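Local coordinates for Lip_vut3, C2L (Metagenome, PDB 6NKD), which probably hydrolyses lipid esters as a lipase of the GDSL family, consistent with a role in spore germination, at residues E124-L136 against M198-L210. Sequence-based numbering, arbitrary orientation.
Sequences EKDTRYLVRLLNL and MSEKLRAAGYGRL
Strand 130-134 of the parallel sheet runs obliquely antiparallel (142°) to the helical residues 198-204, their axes 10.4 Å apart; Leu-134, Arg-132 and Leu-130 point toward them and toward the tail that follows. This is the three-layer alpha/beta/alpha sandwich of SGNH hydrolases, with the chain's last helix packed on one face of the sheet and helix 98-122 on the other, against Leu-133. At the inner end the flexible selenomethionine Met-198 lays its CE 3.6 Å from CD2 of Leu-134, the two side chains crossing at about a right angle; Thr-171 also touches both. Arg-132 serves with both its parts: its aliphatic CB lies 3.7 Å from CD2 of Leu-202, then a bend at chi2 (78°) turns the guanidinium toward the end of the helix. There NH2 makes a weak but straight bond to Gly-206 O, which sits at the edge of the group near its plane, while NH1 is held by Pro-164 O. Gly-206 suits the turn because its backbone angles would press a side chain against the preceding carbonyl. CD2 of Leu-130 lies over one face of the Arg-132 guanidinium, offset toward the rim, 4.2 Å from CB of Tyr-207 and near CD1 of Leu-210; an alanine here would probably leave a gap beside Tyr-207 and that face less firmly packed. Positive phi likewise favours glycine at Gly-208. Farther out, the exposed, like-charged guanidiniums of Arg-128 and Arg-209 stand 80° apart without a hydrogen bond between them, and CD2 of Leu-210 packs 4.0 Å from CG of Arg-128.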
ATOM      1  N   GLU A 124     -19.993  30.061 -19.962  1.00139.56           N
ATOM      2  CA  GLU A 124     -20.326  31.392 -19.475  1.00145.54           C
ATOM      3  C   GLU A 124     -21.538  31.402 -18.552  1.00149.31           C
ATOM      4  O   GLU A 124     -21.762  32.403 -17.863  1.00151.34           O
ATOM      5  CB  GLU A 124     -20.580  32.341 -20.654  1.00151.98           C
ATOM      6  CG  GLU A 124     -19.461  32.387 -21.693  1.00152.10           C
ATOM      7  CD  GLU A 124     -19.500  31.216 -22.660  1.00152.47           C
ATOM      8  OE1 GLU A 124     -18.570  31.091 -23.485  1.00151.71           O
ATOM      9  OE2 GLU A 124     -20.458  30.417 -22.592  1.00153.63           O
ATOM     10  N   LYS A 125     -22.317  30.320 -18.523  1.00150.71           N
ATOM     11  CA  LYS A 125     -23.494  30.268 -17.663  1.00154.02           C
ATOM     12  C   LYS A 125     -23.102  30.218 -16.192  1.00149.45           C
ATOM     13  O   LYS A 125     -23.625  30.983 -15.373  1.00152.30           O
ATOM     14  CB  LYS A 125     -24.353  29.056 -18.029  1.00157.86           C
ATOM     15  CG  LYS A 125     -25.435  28.735 -17.013  1.00160.89           C
ATOM     16  CD  LYS A 125     -26.128  27.423 -17.343  1.00163.63           C
ATOM     17  CE  LYS A 125     -27.635  27.603 -17.408  1.00170.01           C
ATOM     18  NZ  LYS A 125     -28.349  26.683 -16.482  1.00170.25           N
ATOM     19  N   ASP A 126     -22.185  29.323 -15.838  1.00139.93           N
ATOM     20  CA  ASP A 126     -21.800  29.096 -14.447  1.00133.22           C
ATOM     21  C   ASP A 126     -20.454  29.765 -14.185  1.00126.23           C
ATOM     22  O   ASP A 126     -19.397  29.196 -14.466  1.00122.38           O
ATOM     23  CB  ASP A 126     -21.753  27.602 -14.137  1.00131.19           C
ATOM     24  CG  ASP A 126     -21.059  26.801 -15.223  1.00129.92           C
ATOM     25  OD1 ASP A 126     -20.693  27.394 -16.259  1.00131.03           O
ATOM     26  OD2 ASP A 126     -20.879  25.579 -15.037  1.00127.90           O
ATOM     27  N   THR A 127     -20.500  30.983 -13.651  1.00124.70           N
ATOM     28  CA  THR A 127     -19.318  31.659 -13.139  1.00119.34           C
ATOM     29  C   THR A 127     -19.217  31.558 -11.624  1.00114.61           C
ATOM     30  O   THR A 127     -18.367  32.222 -11.021  1.00113.19           O
ATOM     31  CB  THR A 127     -19.315  33.127 -13.570  1.00122.80           C
ATOM     32  OG1 THR A 127     -20.658  33.552 -13.831  1.00128.00           O
ATOM     33  CG2 THR A 127     -18.468  33.315 -14.823  1.00122.53           C
ATOM     34  N   ARG A 128     -20.062  30.742 -11.001  1.00112.17           N
ATOM     35  CA  ARG A 128     -20.080  30.559  -9.558  1.00107.98           C
ATOM     36  C   ARG A 128     -19.069  29.525  -9.081  1.00101.09           C
ATOM     37  O   ARG A 128     -19.020  29.235  -7.881  1.00 99.31           O
ATOM     38  CB  ARG A 128     -21.487  30.155  -9.105  1.00111.42           C
ATOM     39  CG  ARG A 128     -21.979  30.869  -7.859  1.00113.89           C
ATOM     40  CD  ARG A 128     -23.447  30.562  -7.608  1.00118.63           C
ATOM     41  NE  ARG A 128     -23.927  31.145  -6.360  1.00121.43           N
ATOM     42  CZ  ARG A 128     -24.529  32.327  -6.267  1.00125.45           C
ATOM     43  NH1 ARG A 128     -24.729  33.060  -7.353  1.00127.58           N
ATOM     44  NH2 ARG A 128     -24.934  32.774  -5.086  1.00127.54           N
ATOM     45  N   TYR A 129     -18.271  28.964  -9.984  1.00 97.56           N
ATOM     46  CA  TYR A 129     -17.262  27.985  -9.611  1.00 92.23           C
ATOM     47  C   TYR A 129     -16.144  28.642  -8.803  1.00 87.46           C
ATOM     48  O   TYR A 129     -16.009  29.867  -8.744  1.00 88.81           O
ATOM     49  CB  TYR A 129     -16.692  27.289 -10.850  1.00 92.07           C
ATOM     50  CG  TYR A 129     -15.896  28.164 -11.809  1.00 93.40           C
ATOM     51  CD1 TYR A 129     -16.254  29.486 -12.056  1.00 96.63           C
ATOM     52  CD2 TYR A 129     -14.790  27.655 -12.478  1.00 90.72           C
ATOM     53  CE1 TYR A 129     -15.531  30.274 -12.930  1.00 96.95           C
ATOM     54  CE2 TYR A 129     -14.061  28.439 -13.356  1.00 90.81           C
ATOM     55  CZ  TYR A 129     -14.436  29.745 -13.578  1.00 94.24           C
ATOM     56  OH  TYR A 129     -13.717  30.529 -14.451  1.00 95.77           O
ATOM     57  N   LEU A 130     -15.330  27.797  -8.171  1.00 82.46           N
ATOM     58  CA  LEU A 130     -14.275  28.249  -7.276  1.00 77.97           C
ATOM     59  C   LEU A 130     -13.048  27.373  -7.470  1.00 74.21           C
ATOM     60  O   LEU A 130     -13.154  26.143  -7.455  1.00 73.50           O
ATOM     61  CB  LEU A 130     -14.736  28.195  -5.817  1.00 76.99           C
ATOM     62  CG  LEU A 130     -14.412  29.407  -4.948  1.00 76.30           C
ATOM     63  CD1 LEU A 130     -15.180  30.629  -5.433  1.00 80.12           C
ATOM     64  CD2 LEU A 130     -14.727  29.103  -3.496  1.00 76.73           C
ATOM     65  N   VAL A 131     -11.890  28.004  -7.647  1.00 72.39           N
ATOM     66  CA  VAL A 131     -10.631  27.296  -7.852  1.00 69.31           C
ATOM     67  C   VAL A 131      -9.624  27.810  -6.834  1.00 68.21           C
ATOM     68  O   VAL A 131      -9.360  29.017  -6.772  1.00 69.14           O
ATOM     69  CB  VAL A 131     -10.090  27.471  -9.280  1.00 69.91           C
ATOM     70  CG1 VAL A 131      -8.733  26.798  -9.413  1.00 66.72           C
ATOM     71  CG2 VAL A 131     -11.071  26.906 -10.297  1.00 71.75           C
ATOM     72  N   ARG A 132      -9.066  26.901  -6.041  1.00 68.08           N
ATOM     73  CA  ARG A 132      -8.021  27.216  -5.073  1.00 66.88           C
ATOM     74  C   ARG A 132      -6.814  26.341  -5.387  1.00 65.42           C
ATOM     75  O   ARG A 132      -6.820  25.141  -5.096  1.00 65.15           O
ATOM     76  CB  ARG A 132      -8.500  26.989  -3.638  1.00 65.11           C
ATOM     77  CG  ARG A 132      -9.222  28.172  -3.002  1.00 66.63           C
ATOM     78  CD  ARG A 132     -10.658  28.298  -3.480  1.00 69.54           C
ATOM     79  NE  ARG A 132     -11.373  29.360  -2.775  1.00 72.52           N
ATOM     80  CZ  ARG A 132     -11.526  30.595  -3.241  1.00 74.24           C
ATOM     81  NH1 ARG A 132     -11.021  30.929  -4.421  1.00 74.10           N
ATOM     82  NH2 ARG A 132     -12.191  31.497  -2.530  1.00 76.75           N
ATOM     83  N   LEU A 133      -5.786  26.932  -5.986  1.00 66.11           N
ATOM     84  CA  LEU A 133      -4.553  26.221  -6.296  1.00 66.93           C
ATOM     85  C   LEU A 133      -3.475  26.618  -5.297  1.00 66.22           C
ATOM     86  O   LEU A 133      -3.313  27.803  -4.984  1.00 67.03           O
ATOM     87  CB  LEU A 133      -4.098  26.505  -7.729  1.00 69.19           C
ATOM     88  CG  LEU A 133      -3.943  27.960  -8.168  1.00 72.92           C
ATOM     89  CD1 LEU A 133      -2.491  28.401  -8.068  1.00 75.23           C
ATOM     90  CD2 LEU A 133      -4.472  28.151  -9.580  1.00 73.19           C
ATOM     91  N   LEU A 134      -2.747  25.628  -4.796  1.00 64.69           N
ATOM     92  CA  LEU A 134      -1.769  25.829  -3.738  1.00 64.00           C
ATOM     93  C   LEU A 134      -0.372  25.932  -4.329  1.00 62.11           C
ATOM     94  O   LEU A 134       0.000  25.153  -5.212  1.00 61.64           O
ATOM     95  CB  LEU A 134      -1.821  24.684  -2.726  1.00 64.49           C
ATOM     96  CG  LEU A 134      -3.189  24.366  -2.122  1.00 67.69           C
ATOM     97  CD1 LEU A 134      -3.918  23.301  -2.932  1.00 68.97           C
ATOM     98  CD2 LEU A 134      -3.039  23.939  -0.671  1.00 68.97           C
ATOM     99  N   ASN A 135       0.403  26.895  -3.838  1.00 61.58           N
ATOM    100  CA  ASN A 135       1.767  27.047  -4.316  1.00 59.93           C
ATOM    101  C   ASN A 135       2.678  26.030  -3.628  1.00 57.27           C
ATOM    102  O   ASN A 135       2.234  25.166  -2.866  1.00 56.18           O
ATOM    103  CB  ASN A 135       2.256  28.483  -4.115  1.00 60.33           C
ATOM    104  CG  ASN A 135       2.242  28.928  -2.658  1.00 60.32           C
ATOM    105  OD1 ASN A 135       2.279  28.116  -1.734  1.00 60.24           O
ATOM    106  ND2 ASN A 135       2.199  30.238  -2.450  1.00 61.29           N
ATOM    107  N   LEU A 136       3.972  26.141  -3.898  1.00 56.26           N
ATOM    108  CA  LEU A 136       4.945  25.191  -3.386  1.00 54.40           C
ATOM    109  C   LEU A 136       5.573  25.703  -2.097  1.00 56.04           C
ATOM    110  O   LEU A 136       5.880  26.891  -1.967  1.00 62.28           O
ATOM    111  CB  LEU A 136       6.035  24.931  -4.427  1.00 51.97           C
ATOM    112  CG  LEU A 136       5.578  24.333  -5.759  1.00 51.33           C
ATOM    113  CD1 LEU A 136       6.759  24.179  -6.705  1.00 51.70           C
ATOM    114  CD2 LEU A 136       4.883  22.998  -5.539  1.00 50.42           C
HETATM  115  N   MSE A 198      -2.658  23.165   6.167  1.00 51.04           N
HETATM  116  CA  MSE A 198      -2.987  23.493   4.783  1.00 51.68           C
HETATM  117  C   MSE A 198      -4.487  23.700   4.624  1.00 55.06           C
HETATM  118  O   MSE A 198      -4.922  24.639   3.956  1.00 57.90           O
HETATM  119  CB  MSE A 198      -2.506  22.397   3.832  1.00 49.44           C
HETATM  120  CG  MSE A 198      -1.023  22.454   3.508  1.00 47.83           C
HETATM  121 SE   MSE A 198      -0.404  20.888   2.519  0.54 45.93          SE
HETATM  122  CE  MSE A 198      -1.424  21.115   0.877  1.00 44.87           C
ATOM    123  N   SER A 199      -5.277  22.820   5.246  1.00 54.32           N
ATOM    124  CA  SER A 199      -6.726  22.960   5.171  1.00 57.03           C
ATOM    125  C   SER A 199      -7.205  24.226   5.871  1.00 60.02           C
ATOM    126  O   SER A 199      -8.195  24.829   5.442  1.00 62.46           O
ATOM    127  CB  SER A 199      -7.410  21.726   5.761  1.00 56.62           C
ATOM    128  OG  SER A 199      -7.061  21.538   7.122  1.00 56.29           O
ATOM    129  N   GLU A 200      -6.522  24.645   6.940  1.00 60.99           N
ATOM    130  CA  GLU A 200      -6.875  25.900   7.595  1.00 64.13           C
ATOM    131  C   GLU A 200      -6.635  27.086   6.670  1.00 62.69           C
ATOM    132  O   GLU A 200      -7.415  28.047   6.659  1.00 63.97           O
ATOM    133  CB  GLU A 200      -6.076  26.067   8.888  1.00 68.06           C
ATOM    134  CG  GLU A 200      -6.310  24.983   9.922  1.00 74.35           C
ATOM    135  CD  GLU A 200      -5.270  25.003  11.028  1.00 81.52           C
ATOM    136  OE1 GLU A 200      -4.633  26.059  11.228  1.00 85.48           O
ATOM    137  OE2 GLU A 200      -5.086  23.962  11.692  1.00 83.61           O
ATOM    138  N   LYS A 201      -5.557  27.035   5.886  1.00 59.89           N
ATOM    139  CA  LYS A 201      -5.263  28.117   4.954  1.00 60.57           C
ATOM    140  C   LYS A 201      -6.301  28.193   3.842  1.00 62.41           C
ATOM    141  O   LYS A 201      -6.591  29.284   3.338  1.00 66.05           O
ATOM    142  CB  LYS A 201      -3.863  27.929   4.371  1.00 57.23           C
ATOM    143  CG  LYS A 201      -3.250  29.189   3.794  1.00 56.54           C
ATOM    144  CD  LYS A 201      -3.006  30.230   4.873  1.00 56.94           C
ATOM    145  CE  LYS A 201      -2.176  31.387   4.340  1.00 57.95           C
ATOM    146  NZ  LYS A 201      -1.973  32.450   5.362  1.00 58.99           N
ATOM    147  N   LEU A 202      -6.870  27.050   3.451  1.00 59.64           N
ATOM    148  CA  LEU A 202      -7.914  27.053   2.433  1.00 59.59           C
ATOM    149  C   LEU A 202      -9.209  27.643   2.974  1.00 61.87           C
ATOM    150  O   LEU A 202      -9.857  28.455   2.302  1.00 65.75           O
ATOM    151  CB  LEU A 202      -8.143  25.633   1.915  1.00 57.48           C
ATOM    152  CG  LEU A 202      -7.087  25.063   0.970  1.00 56.46           C
ATOM    153  CD1 LEU A 202      -7.119  23.548   0.987  1.00 54.93           C
ATOM    154  CD2 LEU A 202      -7.315  25.575  -0.440  1.00 58.20           C
ATOM    155  N   ARG A 203      -9.606  27.244   4.185  1.00 60.67           N
ATOM    156  CA  ARG A 203     -10.800  27.812   4.798  1.00 62.61           C
ATOM    157  C   ARG A 203     -10.646  29.310   5.026  1.00 63.48           C
ATOM    158  O   ARG A 203     -11.622  30.061   4.906  1.00 64.26           O
ATOM    159  CB  ARG A 203     -11.103  27.088   6.113  1.00 62.30           C
ATOM    160  CG  ARG A 203     -11.409  28.008   7.286  1.00 64.80           C
ATOM    161  CD  ARG A 203     -11.553  27.239   8.587  1.00 65.50           C
ATOM    162  NE  ARG A 203     -12.822  26.523   8.670  1.00 67.87           N
ATOM    163  CZ  ARG A 203     -13.219  25.832   9.734  1.00 67.79           C
ATOM    164  NH1 ARG A 203     -14.391  25.212   9.724  1.00 70.21           N
ATOM    165  NH2 ARG A 203     -12.445  25.761  10.808  1.00 66.01           N
ATOM    166  N   ALA A 204      -9.428  29.762   5.336  1.00 59.99           N
ATOM    167  CA  ALA A 204      -9.184  31.182   5.549  1.00 59.27           C
ATOM    168  C   ALA A 204      -9.346  31.992   4.270  1.00 61.04           C
ATOM    169  O   ALA A 204      -9.607  33.198   4.343  1.00 64.99           O
ATOM    170  CB  ALA A 204      -7.784  31.393   6.124  1.00 56.94           C
ATOM    171  N   ALA A 205      -9.202  31.359   3.105  1.00 58.58           N
ATOM    172  CA  ALA A 205      -9.314  32.073   1.840  1.00 60.03           C
ATOM    173  C   ALA A 205     -10.743  32.475   1.507  1.00 63.37           C
ATOM    174  O   ALA A 205     -10.944  33.235   0.555  1.00 65.83           O
ATOM    175  CB  ALA A 205      -8.744  31.222   0.705  1.00 57.88           C
ATOM    176  N   GLY A 206     -11.728  31.992   2.254  1.00 64.38           N
ATOM    177  CA  GLY A 206     -13.108  32.315   1.965  1.00 69.48           C
ATOM    178  C   GLY A 206     -13.692  31.416   0.892  1.00 70.38           C
ATOM    179  O   GLY A 206     -13.101  30.415   0.474  1.00 67.90           O
ATOM    180  N   TYR A 207     -14.890  31.793   0.436  1.00 73.67           N
ATOM    181  CA  TYR A 207     -15.587  30.985  -0.557  1.00 74.72           C
ATOM    182  C   TYR A 207     -16.244  31.813  -1.658  1.00 82.34           C
ATOM    183  O   TYR A 207     -16.991  31.249  -2.467  1.00 84.92           O
ATOM    184  CB  TYR A 207     -16.628  30.090   0.127  1.00 73.06           C
ATOM    185  CG  TYR A 207     -16.019  29.162   1.156  1.00 67.32           C
ATOM    186  CD1 TYR A 207     -15.434  27.961   0.776  1.00 63.18           C
ATOM    187  CD2 TYR A 207     -16.012  29.496   2.503  1.00 66.04           C
ATOM    188  CE1 TYR A 207     -14.868  27.114   1.711  1.00 59.78           C
ATOM    189  CE2 TYR A 207     -15.449  28.657   3.446  1.00 62.78           C
ATOM    190  CZ  TYR A 207     -14.878  27.467   3.044  1.00 59.88           C
ATOM    191  OH  TYR A 207     -14.318  26.626   3.980  1.00 56.95           O
ATOM    192  N   GLY A 208     -15.995  33.118  -1.714  1.00 86.22           N
ATOM    193  CA  GLY A 208     -16.431  33.904  -2.861  1.00 88.95           C
ATOM    194  C   GLY A 208     -17.942  33.987  -2.973  1.00 93.69           C
ATOM    195  O   GLY A 208     -18.650  34.237  -1.990  1.00 96.41           O
ATOM    196  N   ARG A 209     -18.445  33.776  -4.191  1.00 96.22           N
ATOM    197  CA  ARG A 209     -19.869  33.906  -4.477  1.00102.21           C
ATOM    198  C   ARG A 209     -20.708  32.780  -3.886  1.00103.23           C
ATOM    199  O   ARG A 209     -21.939  32.886  -3.886  1.00106.51           O
ATOM    200  CB  ARG A 209     -20.097  33.968  -5.990  1.00104.79           C
ATOM    201  CG  ARG A 209     -19.725  35.295  -6.629  1.00107.07           C
ATOM    202  CD  ARG A 209     -19.840  35.231  -8.145  1.00108.01           C
ATOM    203  NE  ARG A 209     -21.148  34.748  -8.581  1.00110.49           N
ATOM    204  CZ  ARG A 209     -22.206  35.529  -8.776  1.00115.90           C
ATOM    205  NH1 ARG A 209     -22.117  36.836  -8.570  1.00119.09           N
ATOM    206  NH2 ARG A 209     -23.357  35.004  -9.176  1.00118.13           N
ATOM    207  N   LEU A 210     -20.082  31.711  -3.389  1.00100.70           N
ATOM    208  CA  LEU A 210     -20.843  30.596  -2.837  1.00102.18           C
ATOM    209  C   LEU A 210     -21.450  30.918  -1.479  1.00107.52           C
ATOM    210  O   LEU A 210     -22.440  30.287  -1.092  1.00109.40           O
ATOM    211  CB  LEU A 210     -19.952  29.357  -2.727  1.00 95.65           C
ATOM    212  CG  LEU A 210     -19.397  28.818  -4.047  1.00 92.50           C
ATOM    213  CD1 LEU A 210     -18.535  27.586  -3.808  1.00 86.55           C
ATOM    214  CD2 LEU A 210     -20.533  28.512  -5.014  1.00 95.03           C
TER